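Local coordinates for protein cellulase (Uncultured bacterium, PDB 6XSO) that probably hydrolyses internal beta-1,4-glucosidic bonds in cellulose and related plant polysaccharides, as a broad-specificity GH5_4 endoglucanase, at residues Asp40-Thr45 with Val121-Gly126; Thr84-Met89 with Lys133-Ala138; Gln145-Tyr150 with Ala210-Asn215. One frame throughout, in Å; residues are numbered along the deposited sequence. Where two conformers were deposited one is given.

Contact 1 (Asp40-Thr45 with Val121-Gly126); sequences DANDAT and VHHDTG
H123 meets both D40 and N42, and H122 packs against D40 beside it. The contact is largely buried, and no direct hydrogen bond crosses it. H123 can be followed outward from its backbone. H123 CB lies 3.4 Å from N42 ND2. CG is turned anti to the carbonyl carbon (chi1 -69°), which carries the ring toward the D40 loop. There H123 CD2 comes 3.3 Å from D40 O, and that oxygen sits at the ring edge, near its plane. The N42 and H123 side chains cross at about a right angle, with amide and ring planes 47° apart. One face of the H123 ring is covered by the neighbouring histidine: H122 CD2 stands 3.4 Å above the plane, over its centre. At the tip, H123 NE2 lies 2.9 Å from water 1. The same water donates to D40 OD2 at 2.7 Å and so bridges the two loops. D40 OD2 also bonds N37 N, and OD1 bonds T38 N, so backbone N-H groups just before D40 hold both carboxylate oxygens. The D40 side chain lies alongside H122, with D40 CB 3.6 Å from H122 CD2. N42 ND2 makes a weak bond back to D40 O, which T84 OG1 also meets. N42 OD1 is taken by Y86 OH. On the other loop, H122 O accepts from both T125 N and T125 OG1 and closes a type I turn. These are loops at the C-terminal ends of barrel strands, the end where TIM-barrel enzymes carry their active sites. D40 to T45 lie between strand 31-34 and helix 51-55, and V121 to G126 between strand 116-119 and helix 140-161. T84, bonded to D40 O and H123 N, follows strand 78-81 between them.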
loop_
_atom_site.group_PDB
_atom_site.type_symbol
_atom_site.label_atom_id
_atom_site.label_comp_id
_atom_site.label_asym_id
_atom_site.label_seq_id
_atom_site.Cartn_x
_atom_site.Cartn_y
_atom_site.Cartn_z
ATOM N N ASP A 40 -1.525 -6.267 -9.494
ATOM C CA ASP A 40 -0.160 -5.748 -9.553
ATOM C C ASP A 40 0.787 -6.621 -10.371
ATOM O O ASP A 40 1.901 -6.178 -10.678
ATOM C CB ASP A 40 0.402 -5.575 -8.131
ATOM C CG ASP A 40 0.109 -6.785 -7.190
ATOM O OD1 ASP A 40 -1.007 -7.351 -7.216
ATOM O OD2 ASP A 40 1.018 -7.144 -6.394
ATOM N N ALA A 41 0.384 -7.829 -10.741
ATOM C CA ALA A 41 1.267 -8.688 -11.513
ATOM C C ALA A 41 1.595 -8.049 -12.858
ATOM O O ALA A 41 0.778 -7.344 -13.455
ATOM C CB ALA A 41 0.613 -10.047 -11.755
ATOM N N ASN A 42 2.804 -8.313 -13.340
ATOM C CA ASN A 42 3.256 -7.736 -14.600
ATOM C C ASN A 42 4.413 -8.563 -15.134
ATOM O O ASN A 42 5.132 -9.215 -14.369
ATOM C CB ASN A 42 3.660 -6.260 -14.417
ATOM C CG ASN A 42 4.932 -6.088 -13.606
ATOM O OD1 ASN A 42 6.001 -5.833 -14.176
ATOM N ND2 ASN A 42 4.830 -6.215 -12.287
ATOM N N ASP A 43 4.591 -8.513 -16.448
ATOM C CA ASP A 43 5.705 -9.178 -17.115
ATOM C C ASP A 43 6.093 -8.312 -18.303
ATOM O O ASP A 43 5.383 -8.284 -19.310
ATOM C CB ASP A 43 5.296 -10.572 -17.563
ATOM C CG ASP A 43 6.422 -11.337 -18.221
ATOM O OD1 ASP A 43 7.442 -10.714 -18.593
ATOM O OD2 ASP A 43 6.272 -12.568 -18.378
ATOM N N ALA A 44 7.209 -7.586 -18.182
ATOM C CA ALA A 44 7.568 -6.622 -19.214
ATOM C C ALA A 44 7.860 -7.273 -20.560
ATOM O O ALA A 44 7.889 -6.568 -21.582
ATOM C CB ALA A 44 8.781 -5.806 -18.764
ATOM N N THR A 45 8.084 -8.592 -20.595
ATOM C CA THR A 45 8.372 -9.279 -21.849
ATOM C C THR A 45 7.113 -9.632 -22.620
ATOM O O THR A 45 7.217 -10.163 -23.732
ATOM C CB THR A 45 9.159 -10.575 -21.611
ATOM O OG1 THR A 45 8.305 -11.574 -21.030
ATOM C CG2 THR A 45 10.355 -10.318 -20.715
ATOM N N VAL A 121 -0.780 2.660 -7.173
ATOM C CA VAL A 121 0.066 2.540 -8.359
ATOM C C VAL A 121 1.285 1.752 -7.870
ATOM O O VAL A 121 2.054 2.253 -7.036
ATOM C CB VAL A 121 0.438 3.925 -8.905
ATOM C CG1 VAL A 121 1.546 3.846 -9.948
ATOM C CG2 VAL A 121 -0.799 4.621 -9.504
ATOM N N HIS A 122 1.437 0.498 -8.339
ATOM C CA HIS A 122 2.269 -0.481 -7.639
ATOM C C HIS A 122 3.563 -0.696 -8.376
ATOM O O HIS A 122 4.559 -0.003 -8.113
ATOM C CB HIS A 122 1.442 -1.743 -7.350
ATOM C CG HIS A 122 2.016 -2.591 -6.267
ATOM N ND1 HIS A 122 1.812 -2.315 -4.933
ATOM C CD2 HIS A 122 2.840 -3.666 -6.304
ATOM C CE1 HIS A 122 2.437 -3.208 -4.193
ATOM N NE2 HIS A 122 3.049 -4.059 -4.997
ATOM N N HIS A 123 3.671 -1.690 -9.281
ATOM C CA HIS A 123 4.955 -1.986 -9.921
ATOM C C HIS A 123 5.271 -1.075 -11.088
ATOM O O HIS A 123 6.186 -1.352 -11.868
ATOM C CB HIS A 123 5.068 -3.454 -10.311
ATOM C CG HIS A 123 5.171 -4.364 -9.136
ATOM N ND1 HIS A 123 6.035 -4.129 -8.085
ATOM C CD2 HIS A 123 4.519 -5.511 -8.840
ATOM C CE1 HIS A 123 5.910 -5.097 -7.194
ATOM N NE2 HIS A 123 5.006 -5.957 -7.634
ATOM N N ASP A 124 4.530 0.025 -11.185
ATOM C CA ASP A 124 5.039 1.207 -11.880
ATOM C C ASP A 124 6.232 1.812 -11.167
ATOM O O ASP A 124 6.991 2.565 -11.802
ATOM C CB ASP A 124 3.866 2.172 -11.974
ATOM C CG ASP A 124 2.658 1.535 -12.669
ATOM O OD1 ASP A 124 2.686 1.459 -13.921
ATOM O OD2 ASP A 124 1.727 1.079 -11.953
ATOM N N THR A 125 6.407 1.495 -9.883
ATOM C CA THR A 125 7.599 1.769 -9.096
ATOM C C THR A 125 8.359 0.468 -8.858
ATOM O O THR A 125 7.838 -0.638 -9.052
ATOM C CB THR A 125 7.257 2.346 -7.715
ATOM O OG1 THR A 125 6.614 1.337 -6.915
ATOM C CG2 THR A 125 6.380 3.574 -7.794
ATOM N N GLY A 126 9.599 0.615 -8.391
ATOM C CA GLY A 126 10.336 -0.480 -7.800
ATOM C C GLY A 126 11.695 -0.711 -8.421
ATOM O O GLY A 126 12.193 0.071 -9.240
HETATM O O HOH W 1 3.584 -7.898 -6.029
#

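Contact 2 (Thr84-Met89 with Lys133-Ala138); sequences TWYQEM and KSWIKA
Y86 and W135 bring the two backbones nearest, with CA atoms 8.3 Å apart, where neither segment is regular helix or strand. The contact joins the loop after strand 78-81 to the loop between strand 116-119 and helix 140-161. The side chains close the distance, and the indole of W135 does most of the touching. Y86 offers its CB and not its phenol: Y86 CB lies 3.7 Å from W135 NE1. With CG between the backbone N and the carbonyl carbon (chi1 75°), the Y86 ring is led away from W135, and its OH bonds N42 OD1. Q87 CG covers one face of this tyrosine ring, toward its rim. M89 reaches the other end of the indole. Its chain bends at chi3 (66°) and sets M89 CE 4.1 Å from W135 CZ2. The sulfur follows as a Met-aromatic contact, with M89 SD 5.3 Å from the centroid of the W135 six-membered ring. It approaches obliquely, 54° off the ring normal. One face of the indole is backed by its neighbour, I136 CG1, 3.5 Å above the plane. Further along, K137 NZ bonds S134 OG at 2.8 Å. It also bonds S134 O and makes a salt bridge with D128. A bound di(hydroxyethyl)ether lies about 3 Å from the W135 side chain at the nearest atoms. Between the segments the chemistry is apolar and dispersive, with no hydrogen bond. The bond from W135 NE1 to D124 OD1 probably fixes how the indole is turned, while Y86 CB and M89 CE pack obliquely against it.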
loop_
_atom_site.group_PDB
_atom_site.type_symbol
_atom_site.label_atom_id
_atom_site.label_comp_id
_atom_site.label_asym_id
_atom_site.label_seq_id
_atom_site.Cartn_x
_atom_site.Cartn_y
_atom_site.Cartn_z
ATOM N N THR A 84 -0.893 -2.518 -10.910
ATOM C CA THR A 84 0.186 -2.081 -11.792
ATOM C C THR A 84 -0.409 -1.677 -13.131
ATOM O O THR A 84 -1.150 -2.452 -13.747
ATOM C CB THR A 84 1.238 -3.181 -11.958
ATOM O OG1 THR A 84 1.815 -3.478 -10.674
ATOM C CG2 THR A 84 2.331 -2.746 -12.959
ATOM N N TRP A 85 -0.073 -0.467 -13.585
ATOM C CA TRP A 85 -0.804 0.153 -14.677
ATOM C C TRP A 85 -0.076 0.194 -16.016
ATOM O O TRP A 85 -0.743 0.328 -17.046
ATOM C CB TRP A 85 -1.226 1.588 -14.300
ATOM C CG TRP A 85 -2.068 1.642 -13.060
ATOM C CD1 TRP A 85 -1.622 1.738 -11.779
ATOM C CD2 TRP A 85 -3.507 1.601 -12.988
ATOM N NE1 TRP A 85 -2.689 1.739 -10.904
ATOM C CE2 TRP A 85 -3.854 1.667 -11.619
ATOM C CE3 TRP A 85 -4.528 1.516 -13.939
ATOM C CZ2 TRP A 85 -5.168 1.679 -11.184
ATOM C CZ3 TRP A 85 -5.847 1.497 -13.494
ATOM C CH2 TRP A 85 -6.148 1.560 -12.124
ATOM N N TYR A 86 1.256 0.060 -16.041
ATOM C CA TYR A 86 2.004 0.439 -17.236
ATOM C C TYR A 86 1.711 -0.453 -18.437
ATOM O O TYR A 86 1.850 -0.000 -19.587
ATOM C CB TYR A 86 3.510 0.491 -16.951
ATOM C CG TYR A 86 4.227 -0.853 -16.826
ATOM C CD1 TYR A 86 4.867 -1.426 -17.921
ATOM C CD2 TYR A 86 4.303 -1.513 -15.606
ATOM C CE1 TYR A 86 5.534 -2.642 -17.801
ATOM C CE2 TYR A 86 4.960 -2.725 -15.485
ATOM C CZ TYR A 86 5.580 -3.275 -16.590
ATOM O OH TYR A 86 6.244 -4.478 -16.489
ATOM N N GLN A 87 1.336 -1.714 -18.217
ATOM C CA GLN A 87 0.974 -2.596 -19.321
ATOM C C GLN A 87 -0.471 -2.400 -19.756
ATOM O O GLN A 87 -0.956 -3.144 -20.621
ATOM C CB GLN A 87 1.231 -4.060 -18.967
ATOM C CG GLN A 87 2.656 -4.301 -18.459
ATOM C CD GLN A 87 3.068 -5.755 -18.507
ATOM O OE1 GLN A 87 2.901 -6.483 -17.532
ATOM N NE2 GLN A 87 3.591 -6.191 -19.658
ATOM N N GLU A 88 -1.149 -1.411 -19.172
ATOM C CA GLU A 88 -2.540 -1.098 -19.472
ATOM C C GLU A 88 -2.705 0.336 -19.956
ATOM O O GLU A 88 -3.834 0.828 -20.032
ATOM C CB GLU A 88 -3.421 -1.380 -18.241
ATOM C CG GLU A 88 -3.361 -2.815 -17.721
ATOM C CD GLU A 88 -3.913 -3.867 -18.696
ATOM O OE1 GLU A 88 -4.589 -3.529 -19.690
ATOM O OE2 GLU A 88 -3.668 -5.063 -18.454
ATOM N N MET A 89 -1.607 1.001 -20.310
ATOM C CA MET A 89 -1.586 2.394 -20.720
ATOM C C MET A 89 -1.061 2.488 -22.144
ATOM O O MET A 89 -0.109 1.792 -22.509
ATOM C CB MET A 89 -0.649 3.197 -19.814
ATOM C CG MET A 89 -1.145 3.339 -18.388
ATOM S SD MET A 89 0.098 3.849 -17.184
ATOM C CE MET A 89 0.449 5.508 -17.752
ATOM N N LYS A 133 12.015 -2.326 -15.984
ATOM C CA LYS A 133 12.573 -1.055 -15.528
ATOM C C LYS A 133 11.396 -0.182 -15.115
ATOM O O LYS A 133 10.579 0.197 -15.961
ATOM C CB LYS A 133 13.404 -0.348 -16.598
ATOM C CG LYS A 133 14.364 0.652 -15.944
ATOM C CD LYS A 133 15.156 1.524 -16.912
ATOM C CE LYS A 133 16.374 2.107 -16.198
ATOM N NZ LYS A 133 16.958 3.300 -16.871
ATOM N N SER A 134 11.292 0.130 -13.827
ATOM C CA SER A 134 10.152 0.902 -13.352
ATOM C C SER A 134 10.206 2.314 -13.925
ATOM O O SER A 134 11.283 2.902 -14.072
ATOM C CB SER A 134 10.166 0.973 -11.830
ATOM O OG SER A 134 11.382 1.524 -11.366
ATOM N N TRP A 135 9.036 2.866 -14.249
ATOM C CA TRP A 135 8.998 4.179 -14.879
ATOM C C TRP A 135 8.867 5.327 -13.887
ATOM O O TRP A 135 9.242 6.457 -14.230
ATOM C CB TRP A 135 7.925 4.261 -15.973
ATOM C CG TRP A 135 6.496 4.199 -15.561
ATOM C CD1 TRP A 135 5.764 3.080 -15.322
ATOM C CD2 TRP A 135 5.598 5.308 -15.390
ATOM N NE1 TRP A 135 4.468 3.413 -14.984
ATOM C CE2 TRP A 135 4.344 4.778 -15.045
ATOM C CE3 TRP A 135 5.737 6.696 -15.497
ATOM C CZ2 TRP A 135 3.236 5.586 -14.796
ATOM C CZ3 TRP A 135 4.636 7.495 -15.248
ATOM C CH2 TRP A 135 3.400 6.934 -14.911
ATOM N N ILE A 136 8.357 5.068 -12.684
ATOM C CA ILE A 136 8.239 6.081 -11.642
ATOM C C ILE A 136 9.439 5.894 -10.717
ATOM O O ILE A 136 9.533 4.880 -10.020
ATOM C CB ILE A 136 6.920 5.975 -10.871
ATOM C CG1 ILE A 136 5.737 6.084 -11.830
ATOM C CG2 ILE A 136 6.855 7.047 -9.786
ATOM C CD1 ILE A 136 4.402 5.813 -11.167
ATOM N N LYS A 137 10.361 6.848 -10.714
ATOM C CA LYS A 137 11.560 6.752 -9.890
ATOM C C LYS A 137 11.732 7.990 -9.021
ATOM O O LYS A 137 11.377 9.107 -9.417
ATOM C CB LYS A 137 12.816 6.580 -10.747
ATOM C CG LYS A 137 12.777 5.359 -11.653
ATOM C CD LYS A 137 14.165 5.050 -12.178
ATOM C CE LYS A 137 14.228 3.820 -13.049
ATOM N NZ LYS A 137 13.790 2.601 -12.327
ATOM N N ALA A 138 12.315 7.773 -7.839
ATOM C CA ALA A 138 12.639 8.851 -6.905
ATOM C C ALA A 138 13.929 9.501 -7.379
ATOM O O ALA A 138 15.024 9.267 -6.859
ATOM C CB ALA A 138 12.752 8.315 -5.482
#

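Contact 3 (Gln145-Tyr150 with Ala210-Asn215); sequences QNKAKY and ARSFVN
Two neighbouring outer helices of the (beta/alpha)8 barrel pack here, helix 140-161 after strand 116-119 and helix 196-219 after strand 168-171. Their segments run nearly parallel, with axes 10.1 Å apart and crossing at -23°. The backbones come closest at K147 and S212. Y150 has the largest share of the contact, with S212 close behind. A chi1 of 176° swings Y150 CG away from the backbone N and sends the ring across to the second helix. The ring presents its edge. S212 CB lies near the ring plane, 4.0 Å from Y150 CD1. Further out, Y150 CE1 is 3.8 Å from the backbone N of F213, also at the ring edge. The hydroxyl end passes the root of the phenylalanine, with Y150 OH 3.4 Å from F213 CB. F213 itself turns its ring away toward strand 229-232, where it packs on L229 and V231. Y150 OH is not left in apolar surroundings, for it bonds S172 O. Its ring also meets Y209 and W154 edge to face, so it belongs to an aromatic cluster between the helices. A leucine in place of Y150 would probably leave S172 O without this hydroxyl partner and open a gap beside F213 CB. S212 OG is held by E151 OE2 and Y143 OH, both on helix 140-161, which adds polar ties to the packing. Close by, K147 CG lies 3.7 Å from S212 OG. K147 extends toward R211, but it is modelled in two conformers, so its weak bond from NZ to water 2 is uncertain. That water sits in plane at the edge of the R211 guanidinium, 2.7 Å from R211 NH2.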
loop_
_atom_site.group_PDB
_atom_site.type_symbol
_atom_site.label_atom_id
_atom_site.label_comp_id
_atom_site.label_asym_id
_atom_site.label_seq_id
_atom_site.Cartn_x
_atom_site.Cartn_y
_atom_site.Cartn_z
ATOM N N GLN A 145 10.252 14.726 -15.865
ATOM C CA GLN A 145 9.900 14.149 -17.154
ATOM C C GLN A 145 8.505 13.533 -17.138
ATOM O O GLN A 145 7.752 13.665 -18.106
ATOM C CB GLN A 145 10.919 13.069 -17.519
ATOM C CG GLN A 145 10.571 12.274 -18.762
ATOM C CD GLN A 145 11.489 11.084 -18.971
ATOM O OE1 GLN A 145 12.667 11.238 -19.309
ATOM N NE2 GLN A 145 10.954 9.886 -18.758
ATOM N N ASN A 146 8.147 12.867 -16.042
ATOM C CA ASN A 146 6.958 12.020 -15.988
ATOM C C ASN A 146 5.793 12.636 -15.222
ATOM O O ASN A 146 4.720 12.012 -15.145
ATOM C CB ASN A 146 7.336 10.680 -15.353
ATOM C CG ASN A 146 8.174 9.828 -16.269
ATOM O OD1 ASN A 146 8.134 9.971 -17.478
ATOM N ND2 ASN A 146 8.957 8.943 -15.684
ATOM N N LYS A 147 5.970 13.843 -14.678
ATOM C CA LYS A 147 4.916 14.496 -13.902
ATOM C C LYS A 147 3.595 14.526 -14.665
ATOM O O LYS A 147 2.543 14.187 -14.121
ATOM C CB LYS A 147 5.377 15.921 -13.564
ATOM C CG LYS A 147 4.292 16.847 -13.027
ATOM C CD LYS A 147 4.828 18.246 -12.695
ATOM C CE LYS A 147 3.679 19.220 -12.470
ATOM N NZ LYS A 147 4.010 20.310 -11.511
ATOM N N ALA A 148 3.628 14.939 -15.930
ATOM C CA ALA A 148 2.386 15.076 -16.687
ATOM C C ALA A 148 1.678 13.736 -16.858
ATOM O O ALA A 148 0.457 13.643 -16.689
ATOM C CB ALA A 148 2.665 15.706 -18.048
ATOM N N LYS A 149 2.424 12.684 -17.198
ATOM C CA LYS A 149 1.804 11.372 -17.390
ATOM C C LYS A 149 1.263 10.821 -16.076
ATOM O O LYS A 149 0.175 10.224 -16.042
ATOM C CB LYS A 149 2.822 10.384 -17.963
ATOM C CG LYS A 149 2.199 9.174 -18.634
ATOM C CD LYS A 149 2.137 9.379 -20.153
ATOM C CE LYS A 149 3.445 8.983 -20.830
ATOM N NZ LYS A 149 3.315 8.925 -22.312
ATOM N N TYR A 150 2.035 10.980 -14.996
ATOM C CA TYR A 150 1.613 10.522 -13.676
ATOM C C TYR A 150 0.354 11.241 -13.210
ATOM O O TYR A 150 -0.582 10.605 -12.705
ATOM C CB TYR A 150 2.764 10.732 -12.687
ATOM C CG TYR A 150 2.438 10.380 -11.266
ATOM C CD1 TYR A 150 2.097 11.362 -10.343
ATOM C CD2 TYR A 150 2.517 9.073 -10.824
ATOM C CE1 TYR A 150 1.811 11.045 -9.031
ATOM C CE2 TYR A 150 2.216 8.758 -9.519
ATOM C CZ TYR A 150 1.875 9.748 -8.636
ATOM O OH TYR A 150 1.582 9.480 -7.324
ATOM N N ALA A 210 4.179 13.097 -4.636
ATOM C CA ALA A 210 3.122 13.196 -3.628
ATOM C C ALA A 210 2.218 14.401 -3.885
ATOM O O ALA A 210 0.987 14.283 -3.830
ATOM C CB ALA A 210 3.736 13.255 -2.227
ATOM N N ARG A 211 2.815 15.571 -4.158
ATOM C CA ARG A 211 2.064 16.773 -4.504
ATOM C C ARG A 211 1.241 16.564 -5.769
ATOM O O ARG A 211 0.059 16.938 -5.836
ATOM C CB ARG A 211 3.033 17.919 -4.799
ATOM C CG ARG A 211 3.626 18.665 -3.644
ATOM C CD ARG A 211 4.147 20.036 -4.128
ATOM N NE ARG A 211 5.023 19.988 -5.310
ATOM C CZ ARG A 211 6.326 19.687 -5.283
ATOM N NH1 ARG A 211 6.929 19.376 -4.147
ATOM N NH2 ARG A 211 7.035 19.687 -6.406
ATOM N N SER A 212 1.871 15.994 -6.795
ATOM C CA SER A 212 1.189 15.775 -8.059
ATOM C C SER A 212 -0.024 14.878 -7.872
ATOM O O SER A 212 -1.075 15.133 -8.464
ATOM C CB SER A 212 2.152 15.151 -9.064
ATOM O OG SER A 212 2.954 16.130 -9.703
ATOM N N PHE A 213 0.121 13.814 -7.072
ATOM C CA PHE A 213 -0.976 12.894 -6.779
ATOM C C PHE A 213 -2.132 13.621 -6.128
ATOM O O PHE A 213 -3.274 13.539 -6.592
ATOM C CB PHE A 213 -0.436 11.804 -5.859
ATOM C CG PHE A 213 -1.475 11.023 -5.098
ATOM C CD1 PHE A 213 -2.351 10.168 -5.743
ATOM C CD2 PHE A 213 -1.518 11.102 -3.714
ATOM C CE1 PHE A 213 -3.276 9.413 -5.014
ATOM C CE2 PHE A 213 -2.415 10.355 -2.977
ATOM C CZ PHE A 213 -3.295 9.501 -3.625
ATOM N N VAL A 214 -1.852 14.346 -5.043
ATOM C CA VAL A 214 -2.929 15.025 -4.329
ATOM C C VAL A 214 -3.606 16.032 -5.244
ATOM O O VAL A 214 -4.837 16.085 -5.336
ATOM C CB VAL A 214 -2.398 15.668 -3.038
ATOM C CG1 VAL A 214 -3.434 16.586 -2.438
ATOM C CG2 VAL A 214 -2.017 14.576 -2.029
ATOM N N ASN A 215 -2.809 16.842 -5.947
ATOM C CA ASN A 215 -3.384 17.871 -6.798
ATOM C C ASN A 215 -4.232 17.267 -7.909
ATOM O O ASN A 215 -5.305 17.792 -8.236
ATOM C CB ASN A 215 -2.271 18.725 -7.399
ATOM C CG ASN A 215 -1.567 19.593 -6.363
ATOM O OD1 ASN A 215 -2.061 19.794 -5.253
ATOM N ND2 ASN A 215 -0.391 20.108 -6.727
HETATM O O HOH W 2 5.500 19.972 -8.587
#

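All three contacts lie in one barrel domain, on the part built around strands 31-34, 78-81, 116-119 and 168-171. Contacts 1 and 2 adjoin, their centres about 6 Å apart. Their segments alternate along the chain, so the loops after the first three strands are tied to one another. Contact 3 follows both in sequence. It lies on the outer helices, its centre about 13 Å from the centre of contact 2 and 18 Å from that of contact 1. Contact 2 joins the levels: I136 and W135 pack on Y150, and M89 on K149. The loops at the strand ends, where such barrels bind substrate, thus rest on the helical shell.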